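CPXV203 protein (Cowpox virus, PDB 4HKJ) probably helps the virus evade T cells by binding host MHC class I molecules and retaining them inside the infected cell. Local coordinates at residues E13-K18 against F150-E155; L17-C22 against L144-S149; K102-S107 against N128-T133. All coordinates share one frame; numbering follows the deposited sequence.

Contact 1 (E13-K18 against F150-E155)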
loop_
_atom_site.group_PDB
_atom_site.type_symbol
_atom_site.label_atom_id
_atom_site.label_comp_id
_atom_site.label_asym_id
_atom_site.label_seq_id
_atom_site.Cartn_x
_atom_site.Cartn_y
_atom_site.Cartn_z
ATOM N N GLU D 13 11.923 -19.804 18.691
ATOM C CA GLU D 13 10.753 -20.561 19.127
ATOM C C GLU D 13 9.563 -19.664 19.470
ATOM O O GLU D 13 8.429 -20.134 19.560
ATOM C CB GLU D 13 11.101 -21.455 20.322
ATOM C CG GLU D 13 12.163 -22.509 20.029
ATOM C CD GLU D 13 12.322 -23.510 21.160
ATOM O OE1 GLU D 13 11.489 -23.493 22.093
ATOM O OE2 GLU D 13 13.277 -24.314 21.118
ATOM N N THR D 14 9.823 -18.374 19.662
ATOM C CA THR D 14 8.764 -17.425 19.984
ATOM C C THR D 14 8.093 -16.916 18.714
ATOM O O THR D 14 8.660 -16.097 17.994
ATOM C CB THR D 14 9.306 -16.216 20.770
ATOM O OG1 THR D 14 10.029 -16.670 21.921
ATOM C CG2 THR D 14 8.164 -15.313 21.215
ATOM N N TRP D 15 6.886 -17.402 18.442
ATOM C CA TRP D 15 6.143 -16.983 17.258
ATOM C C TRP D 15 5.055 -15.969 17.599
ATOM O O TRP D 15 4.308 -16.147 18.559
ATOM C CB TRP D 15 5.543 -18.196 16.547
ATOM C CG TRP D 15 6.548 -18.975 15.759
ATOM C CD1 TRP D 15 7.529 -19.783 16.253
ATOM C CD2 TRP D 15 6.671 -19.021 14.332
ATOM N NE1 TRP D 15 8.258 -20.328 15.223
ATOM C CE2 TRP D 15 7.750 -19.876 14.034
ATOM C CE3 TRP D 15 5.973 -18.424 13.279
ATOM C CZ2 TRP D 15 8.147 -20.148 12.727
ATOM C CZ3 TRP D 15 6.369 -18.695 11.982
ATOM C CH2 TRP D 15 7.446 -19.549 11.717
ATOM N N LYS D 16 4.974 -14.903 16.808
ATOM C CA LYS D 16 3.987 -13.856 17.041
ATOM C C LYS D 16 3.065 -13.662 15.842
ATOM O O LYS D 16 3.499 -13.740 14.690
ATOM C CB LYS D 16 4.676 -12.535 17.394
ATOM C CG LYS D 16 5.546 -12.610 18.634
ATOM C CD LYS D 16 5.975 -11.230 19.102
ATOM C CE LYS D 16 6.761 -11.315 20.400
ATOM N NZ LYS D 16 7.142 -9.971 20.911
ATOM N N LEU D 17 1.791 -13.406 16.120
ATOM C CA LEU D 17 0.802 -13.208 15.068
ATOM C C LEU D 17 0.111 -11.855 15.188
ATOM O O LEU D 17 -0.409 -11.502 16.247
ATOM C CB LEU D 17 -0.244 -14.324 15.098
ATOM C CG LEU D 17 -1.421 -14.176 14.125
ATOM C CD1 LEU D 17 -0.935 -14.133 12.685
ATOM C CD2 LEU D 17 -2.428 -15.298 14.322
ATOM N N LYS D 18 0.111 -11.102 14.093
ATOM C CA LYS D 18 -0.587 -9.825 14.042
ATOM C C LYS D 18 -1.421 -9.719 12.774
ATOM O O LYS D 18 -0.894 -9.804 11.665
ATOM C CB LYS D 18 0.397 -8.660 14.105
ATOM C CG LYS D 18 -0.263 -7.299 13.941
ATOM C CD LYS D 18 0.758 -6.174 13.946
ATOM C CE LYS D 18 1.507 -6.111 15.266
ATOM N NZ LYS D 18 2.497 -5.000 15.280
ATOM N N PHE D 150 3.224 -13.094 10.458
ATOM C CA PHE D 150 3.332 -14.290 11.285
ATOM C C PHE D 150 4.725 -14.902 11.162
ATOM O O PHE D 150 5.016 -15.616 10.203
ATOM C CB PHE D 150 2.269 -15.311 10.868
ATOM C CG PHE D 150 2.129 -16.470 11.814
ATOM C CD1 PHE D 150 1.866 -16.256 13.154
ATOM C CD2 PHE D 150 2.238 -17.773 11.357
ATOM C CE1 PHE D 150 1.727 -17.317 14.028
ATOM C CE2 PHE D 150 2.099 -18.841 12.227
ATOM C CZ PHE D 150 1.844 -18.611 13.564
HETATM N N MSE D 151 5.582 -14.618 12.138
HETATM C CA MSE D 151 6.956 -15.108 12.127
HETATM C C MSE D 151 7.575 -15.050 13.517
HETATM O O MSE D 151 7.014 -14.446 14.428
HETATM C CB MSE D 151 7.802 -14.296 11.146
HETATM C CG MSE D 151 7.755 -12.798 11.386
HETATM SE SE MSE D 151 8.695 -11.782 10.013
HETATM C CE MSE D 151 8.181 -9.984 10.568
ATOM N N ASN D 152 8.733 -15.683 13.675
ATOM C CA ASN D 152 9.421 -15.686 14.961
ATOM C C ASN D 152 10.312 -14.464 15.163
ATOM O O ASN D 152 10.554 -13.700 14.228
ATOM C CB ASN D 152 10.214 -16.984 15.161
ATOM C CG ASN D 152 11.135 -17.294 13.997
ATOM O OD1 ASN D 152 11.551 -16.401 13.261
ATOM N ND2 ASN D 152 11.462 -18.570 13.829
ATOM N N GLU D 153 10.795 -14.285 16.389
ATOM C CA GLU D 153 11.581 -13.106 16.743
ATOM C C GLU D 153 12.929 -13.045 16.030
ATOM O O GLU D 153 13.489 -11.966 15.846
ATOM C CB GLU D 153 11.785 -13.031 18.258
ATOM C CG GLU D 153 10.544 -12.607 19.025
ATOM C CD GLU D 153 10.100 -11.201 18.674
ATOM O OE1 GLU D 153 10.803 -10.243 19.057
ATOM O OE2 GLU D 153 9.052 -11.056 18.012
ATOM N N CYS D 154 13.444 -14.203 15.631
ATOM C CA CYS D 154 14.715 -14.260 14.920
ATOM C C CYS D 154 14.586 -13.670 13.521
ATOM O O CYS D 154 15.336 -12.771 13.143
ATOM C CB CYS D 154 15.222 -15.699 14.837
ATOM S SG CYS D 154 16.849 -15.868 14.066
ATOM N N GLU D 155 13.627 -14.185 12.756
ATOM C CA GLU D 155 13.408 -13.735 11.386
ATOM C C GLU D 155 12.923 -12.289 11.326
ATOM O O GLU D 155 13.230 -11.565 10.380
ATOM C CB GLU D 155 12.421 -14.657 10.669
ATOM C CG GLU D 155 12.995 -16.020 10.315
ATOM C CD GLU D 155 11.966 -16.940 9.693
ATOM O OE1 GLU D 155 10.763 -16.612 9.755
ATOM O OE2 GLU D 155 12.359 -17.990 9.140
#
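Trp15 and Asn152 face each other as an antiparallel non-hydrogen-bonded pair, with backbone bonds to either side of them. Lys16 N gives an almost straight bond to Met151 O (3.2 Å), while the return bond from Met151 N to Lys16 O is weak. Beyond the pair, Glu153 N donates to Thr14 O (3.2 Å) and carries the pairing into the first turn of a helix. Asn152 caps that helix: with its CG between the backbone N and the carbonyl carbon (chi1 52°), the amide turns to the helix end and Asn152 OD1 accepts from Glu155 N (3.1 Å).

Apolar contacts gather on the face of Trp15 and Asn152. Asn152 CB rests over the five-membered ring of Trp15, a CH-pi contact 3.9 Å from the centroid. Trp15 CE3 lies over a face of the Phe150 ring, 4.0 Å from Phe150 CE2, with the two planes inclined at 50°, and Leu17 CB meets Phe150 CD1 at 3.5 Å. On the other face charge takes over. The Lys16 chain is extended; Lys16 CD lies 3.3 Å from Glu153 OE2, and Lys16 NZ makes a long salt bridge to the same oxygen, while Glu153 OE1 also pairs with Arg156. Cys154 is tied to Cys7 by a disulfide. Here an edge strand of an antiparallel sheet runs directly into an asparagine N-capped helix.

Contact 2 (L17-C22 against L144-S149)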
loop_
_atom_site.group_PDB
_atom_site.type_symbol
_atom_site.label_atom_id
_atom_site.label_comp_id
_atom_site.label_asym_id
_atom_site.label_seq_id
_atom_site.Cartn_x
_atom_site.Cartn_y
_atom_site.Cartn_z
ATOM N N LEU D 17 1.791 -13.406 16.120
ATOM C CA LEU D 17 0.802 -13.208 15.068
ATOM C C LEU D 17 0.111 -11.855 15.188
ATOM O O LEU D 17 -0.409 -11.502 16.247
ATOM C CB LEU D 17 -0.244 -14.324 15.098
ATOM C CG LEU D 17 -1.421 -14.176 14.125
ATOM C CD1 LEU D 17 -0.935 -14.133 12.685
ATOM C CD2 LEU D 17 -2.428 -15.298 14.322
ATOM N N LYS D 18 0.111 -11.102 14.093
ATOM C CA LYS D 18 -0.587 -9.825 14.042
ATOM C C LYS D 18 -1.421 -9.719 12.774
ATOM O O LYS D 18 -0.894 -9.804 11.665
ATOM C CB LYS D 18 0.397 -8.660 14.105
ATOM C CG LYS D 18 -0.263 -7.299 13.941
ATOM C CD LYS D 18 0.758 -6.174 13.946
ATOM C CE LYS D 18 1.507 -6.111 15.266
ATOM N NZ LYS D 18 2.497 -5.000 15.280
ATOM N N ILE D 19 -2.726 -9.537 12.944
ATOM C CA ILE D 19 -3.619 -9.318 11.814
ATOM C C ILE D 19 -4.201 -7.910 11.868
ATOM O O ILE D 19 -4.955 -7.576 12.782
ATOM C CB ILE D 19 -4.769 -10.341 11.788
ATOM C CG1 ILE D 19 -4.219 -11.765 11.714
ATOM C CG2 ILE D 19 -5.693 -10.067 10.612
ATOM C CD1 ILE D 19 -5.290 -12.831 11.600
ATOM N N GLY D 20 -3.842 -7.087 10.889
ATOM C CA GLY D 20 -4.369 -5.740 10.793
ATOM C C GLY D 20 -5.481 -5.667 9.765
ATOM O O GLY D 20 -5.448 -6.371 8.758
HETATM N N MSE D 21 -6.471 -4.817 10.021
HETATM C CA MSE D 21 -7.604 -4.676 9.113
HETATM C C MSE D 21 -8.178 -3.264 9.152
HETATM O O MSE D 21 -8.655 -2.808 10.190
HETATM C CB MSE D 21 -8.689 -5.698 9.453
HETATM C CG MSE D 21 -9.915 -5.622 8.562
HETATM SE SE MSE D 21 -11.185 -7.064 8.901
HETATM C CE MSE D 21 -9.996 -8.581 8.597
ATOM N N CYS D 22 -8.121 -2.574 8.016
ATOM C CA CYS D 22 -8.634 -1.213 7.922
ATOM C C CYS D 22 -9.989 -1.190 7.222
ATOM O O CYS D 22 -10.117 -1.635 6.082
ATOM C CB CYS D 22 -7.641 -0.311 7.181
ATOM S SG CYS D 22 -8.109 1.440 7.127
ATOM N N LEU D 144 -11.927 -2.231 2.325
ATOM C CA LEU D 144 -11.356 -3.058 3.383
ATOM C C LEU D 144 -9.977 -3.584 2.992
ATOM O O LEU D 144 -9.820 -4.228 1.954
ATOM C CB LEU D 144 -12.292 -4.223 3.721
ATOM C CG LEU D 144 -11.938 -5.110 4.916
ATOM C CD1 LEU D 144 -13.191 -5.459 5.700
ATOM C CD2 LEU D 144 -11.228 -6.379 4.472
ATOM N N GLY D 145 -8.984 -3.304 3.829
ATOM C CA GLY D 145 -7.636 -3.794 3.610
ATOM C C GLY D 145 -7.191 -4.679 4.756
ATOM O O GLY D 145 -7.587 -4.469 5.900
ATOM N N VAL D 146 -6.370 -5.679 4.447
ATOM C CA VAL D 146 -5.898 -6.621 5.460
ATOM C C VAL D 146 -4.385 -6.796 5.409
ATOM O O VAL D 146 -3.831 -7.169 4.376
ATOM C CB VAL D 146 -6.554 -8.000 5.307
ATOM C CG1 VAL D 146 -5.968 -8.988 6.306
ATOM C CG2 VAL D 146 -8.058 -7.900 5.472
ATOM N N ASN D 147 -3.721 -6.534 6.530
ATOM C CA ASN D 147 -2.293 -6.796 6.630
ATOM C C ASN D 147 -2.038 -8.012 7.512
ATOM O O ASN D 147 -2.738 -8.230 8.501
ATOM C CB ASN D 147 -1.545 -5.573 7.154
ATOM C CG ASN D 147 -0.205 -5.379 6.472
ATOM O OD1 ASN D 147 -0.114 -4.730 5.428
ATOM N ND2 ASN D 147 0.845 -5.944 7.057
ATOM N N TYR D 148 -1.039 -8.803 7.143
ATOM C CA TYR D 148 -0.790 -10.081 7.798
ATOM C C TYR D 148 0.691 -10.277 8.113
ATOM O O TYR D 148 1.556 -10.024 7.274
ATOM C CB TYR D 148 -1.336 -11.221 6.929
ATOM C CG TYR D 148 -0.595 -12.536 7.035
ATOM C CD1 TYR D 148 -0.665 -13.307 8.187
ATOM C CD2 TYR D 148 0.146 -13.019 5.965
ATOM C CE1 TYR D 148 0.002 -14.514 8.279
ATOM C CE2 TYR D 148 0.815 -14.226 6.045
ATOM C CZ TYR D 148 0.741 -14.968 7.206
ATOM O OH TYR D 148 1.404 -16.169 7.295
ATOM N N SER D 149 0.970 -10.719 9.335
ATOM C CA SER D 149 2.340 -10.938 9.784
ATOM C C SER D 149 2.411 -12.092 10.779
ATOM O O SER D 149 1.744 -12.073 11.815
ATOM C CB SER D 149 2.906 -9.662 10.409
ATOM O OG SER D 149 4.262 -9.839 10.786
#
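Ser149 pairs with Lys18 at one end of a regular antiparallel ladder, in which hydrogen-bonded pairs (Lys18 with Ser149, Gly20 with Asn147, Cys22 with Gly145) take turns with non-hydrogen-bonded ones. It joins the outermost strand 141-152 to strand 15-25 in one sheet of a beta sandwich. Ser149 is gripped through its backbone. Lys18 N donates to Ser149 O (3.0 Å), and Ser149 N returns a bond to the lysine carbonyl. Leu17 CD1 lies beside Ser149 O at 3.5 Å. The serine CB, directed to the other face of the sheet from Leu17, passes 4.0 Å from Lys18 O.

Met21, a selenomethionine, turns to the face that packs on the second sheet, where it meets Ile106 and Val108. It lies alongside Val146, both pointing the same way, and crosses Leu144 at a slant, with SE 4.1 Å from Leu144 CD1. Between these two neighbours its CG runs over Gly145 O at 3.7 Å.

Cys22 belongs to the opposite face, where its sulfur forms a disulfide with Cys169 that fastens the strand to a later part of the chain. Its backbone makes both bonds of its pair, Cys22 N to Gly145 O (2.9 Å) and Gly145 N to Cys22 O (3.0 Å). On the Met21 side, the chain bends at its last torsion (chi3 -57°) and lays CE against Val146 CG2, 3.7 Å away.

Contact 3 (K102-S107 against N128-T133)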
loop_
_atom_site.group_PDB
_atom_site.type_symbol
_atom_site.label_atom_id
_atom_site.label_comp_id
_atom_site.label_asym_id
_atom_site.label_seq_id
_atom_site.Cartn_x
_atom_site.Cartn_y
_atom_site.Cartn_z
ATOM N N LYS D 102 -5.741 -22.630 11.846
ATOM C CA LYS D 102 -5.018 -21.688 10.999
ATOM C C LYS D 102 -5.847 -21.238 9.798
ATOM O O LYS D 102 -5.358 -20.520 8.925
ATOM C CB LYS D 102 -3.680 -22.282 10.550
ATOM C CG LYS D 102 -2.707 -22.509 11.696
ATOM C CD LYS D 102 -1.376 -23.062 11.213
ATOM C CE LYS D 102 -1.521 -24.472 10.664
ATOM N NZ LYS D 102 -0.206 -25.037 10.262
ATOM N N HIS D 103 -7.104 -21.667 9.761
ATOM C CA HIS D 103 -8.050 -21.173 8.769
ATOM C C HIS D 103 -9.016 -20.199 9.429
ATOM O O HIS D 103 -9.879 -20.597 10.211
ATOM C CB HIS D 103 -8.811 -22.326 8.114
ATOM C CG HIS D 103 -8.048 -23.007 7.022
ATOM N ND1 HIS D 103 -7.053 -23.927 7.270
ATOM C CD2 HIS D 103 -8.127 -22.894 5.675
ATOM C CE1 HIS D 103 -6.557 -24.356 6.125
ATOM N NE2 HIS D 103 -7.191 -23.744 5.140
ATOM N N ILE D 104 -8.859 -18.919 9.109
ATOM C CA ILE D 104 -9.614 -17.859 9.765
ATOM C C ILE D 104 -10.750 -17.326 8.895
ATOM O O ILE D 104 -10.545 -16.987 7.730
ATOM C CB ILE D 104 -8.693 -16.685 10.152
ATOM C CG1 ILE D 104 -7.540 -17.173 11.031
ATOM C CG2 ILE D 104 -9.480 -15.592 10.852
ATOM C CD1 ILE D 104 -7.987 -17.817 12.323
ATOM N N LEU D 105 -11.947 -17.253 9.471
ATOM C CA LEU D 105 -13.088 -16.647 8.799
ATOM C C LEU D 105 -13.566 -15.418 9.565
ATOM O O LEU D 105 -14.018 -15.522 10.706
ATOM C CB LEU D 105 -14.233 -17.649 8.655
ATOM C CG LEU D 105 -15.562 -17.050 8.182
ATOM C CD1 LEU D 105 -15.427 -16.451 6.787
ATOM C CD2 LEU D 105 -16.672 -18.089 8.225
ATOM N N ILE D 106 -13.465 -14.255 8.930
ATOM C CA ILE D 106 -13.829 -12.999 9.573
ATOM C C ILE D 106 -15.052 -12.360 8.918
ATOM O O ILE D 106 -15.071 -12.123 7.711
ATOM C CB ILE D 106 -12.648 -12.011 9.565
ATOM C CG1 ILE D 106 -11.489 -12.578 10.385
ATOM C CG2 ILE D 106 -13.074 -10.661 10.110
ATOM C CD1 ILE D 106 -10.273 -11.679 10.449
ATOM N N SER D 107 -16.074 -12.088 9.725
ATOM C CA SER D 107 -17.302 -11.477 9.232
ATOM C C SER D 107 -17.482 -10.083 9.823
ATOM O O SER D 107 -17.526 -9.919 11.044
ATOM C CB SER D 107 -18.508 -12.353 9.572
ATOM O OG SER D 107 -18.286 -13.699 9.188
ATOM N N ASN D 128 0.969 -21.030 3.728
ATOM C CA ASN D 128 1.191 -22.242 4.510
ATOM C C ASN D 128 0.982 -22.036 6.007
ATOM O O ASN D 128 0.759 -22.993 6.747
ATOM C CB ASN D 128 2.598 -22.791 4.255
ATOM C CG ASN D 128 2.769 -23.326 2.847
ATOM O OD1 ASN D 128 3.635 -22.874 2.098
ATOM N ND2 ASN D 128 1.942 -24.299 2.481
ATOM N N TYR D 129 1.055 -20.783 6.445
ATOM C CA TYR D 129 0.938 -20.460 7.862
ATOM C C TYR D 129 -0.476 -20.033 8.254
ATOM O O TYR D 129 -0.932 -20.322 9.360
ATOM C CB TYR D 129 1.930 -19.362 8.248
ATOM C CG TYR D 129 3.386 -19.761 8.132
ATOM C CD1 TYR D 129 3.763 -21.096 8.092
ATOM C CD2 TYR D 129 4.385 -18.798 8.065
ATOM C CE1 TYR D 129 5.092 -21.461 7.986
ATOM C CE2 TYR D 129 5.717 -19.154 7.959
ATOM C CZ TYR D 129 6.064 -20.487 7.920
ATOM O OH TYR D 129 7.387 -20.849 7.816
ATOM N N LEU D 130 -1.167 -19.350 7.347
ATOM C CA LEU D 130 -2.458 -18.763 7.682
ATOM C C LEU D 130 -3.379 -18.610 6.473
ATOM O O LEU D 130 -2.922 -18.410 5.347
ATOM C CB LEU D 130 -2.250 -17.399 8.348
ATOM C CG LEU D 130 -3.383 -16.881 9.235
ATOM C CD1 LEU D 130 -3.545 -17.771 10.459
ATOM C CD2 LEU D 130 -3.130 -15.440 9.645
ATOM N N HIS D 131 -4.682 -18.711 6.724
ATOM C CA HIS D 131 -5.698 -18.467 5.707
ATOM C C HIS D 131 -6.688 -17.426 6.222
ATOM O O HIS D 131 -7.355 -17.645 7.233
ATOM C CB HIS D 131 -6.440 -19.762 5.361
ATOM C CG HIS D 131 -5.563 -20.828 4.780
ATOM N ND1 HIS D 131 -4.821 -21.689 5.559
ATOM C CD2 HIS D 131 -5.317 -21.176 3.495
ATOM C CE1 HIS D 131 -4.153 -22.519 4.779
ATOM N NE2 HIS D 131 -4.436 -22.230 3.522
ATOM N N ILE D 132 -6.777 -16.290 5.537
ATOM C CA ILE D 132 -7.678 -15.223 5.964
ATOM C C ILE D 132 -8.781 -14.951 4.944
ATOM O O ILE D 132 -8.520 -14.486 3.835
ATOM C CB ILE D 132 -6.919 -13.912 6.262
ATOM C CG1 ILE D 132 -5.902 -14.127 7.385
ATOM C CG2 ILE D 132 -7.895 -12.806 6.636
ATOM C CD1 ILE D 132 -5.147 -12.872 7.779
ATOM N N THR D 133 -10.018 -15.245 5.334
ATOM C CA THR D 133 -11.177 -14.972 4.492
ATOM C C THR D 133 -12.055 -13.908 5.147
ATOM O O THR D 133 -12.384 -14.007 6.330
ATOM C CB THR D 133 -12.008 -16.245 4.250
ATOM O OG1 THR D 133 -11.153 -17.294 3.777
ATOM C CG2 THR D 133 -13.096 -15.986 3.224
#
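His103 lays its imidazole over that of His131 in an offset stack, the centroids 3.6 Å apart and the planes only 8° from parallel. His103 NE2 comes over the centre of the His131 ring, whereas His131 ND1 lies over the His103 ring towards its rim. The two nitrogens are close, but the angle is too poor for a hydrogen bond, and the contact is one of faces. The rings leave neighbouring strands side by side and point the same way because each has CG anti to its carbonyl carbon (chi1 -81° in His103, -62° in His131). The edge of the His131 ring meets Lys102 O in its plane, and His103 ND1 is hydrogen-bonded to Asp99 O.

Beneath the stack, strands 103-110 and 131-137 run parallel, and their bonds zigzag as parallel pairing demands. His131 N donates to Lys102 O (2.9 Å) and His131 O accepts from Ile104 N (2.7 Å). The pattern is repeated one step on: Thr133 N binds Ile104 O, and Ile106 N binds Thr133 O (2.8 Å).

On the face away from the histidines, the Ile104 and Leu130 side chains cross at a slant, CG1 of Ile104 4.1 Å from CD1 of Leu130, joining the apolar layer that meets Leu17 and Ile19 of the other sheet. At the start of the pairing the Lys102 chain slides past Tyr129 O, its CD 3.3 Å away, and its NZ is hydrogen-bonded to Pro94 O.

A bond from ND1 of His103 to a carbonyl oxygen requires a proton on that nitrogen. Two cationic rings stacked face to face would probably repel, and the contact is therefore most easily understood with at least one of the two imidazoles neutral.

In the fold
From the N terminus, the chain enters strand 15-25, whose start supplies contact 1, paired with the end of strand 141-152 and the first turn of helix 153-158, and whose middle supplies contact 2, paired with an earlier part of strand 141-152. Being antiparallel, the two pairings nest: contact 2 closes a loop inside the one closed by contact 1, and they share Leu17 and Lys18. Contact 3, a much shorter closure by strands 103-110 and 131-137, lies within both loops and belongs to the other, mixed sheet. The sheets then pack face to face. Phe150 of contact 1 meets Tyr129 of contact 3, while Ile19 and Tyr148 of contact 2 reach Ile132 and Leu130.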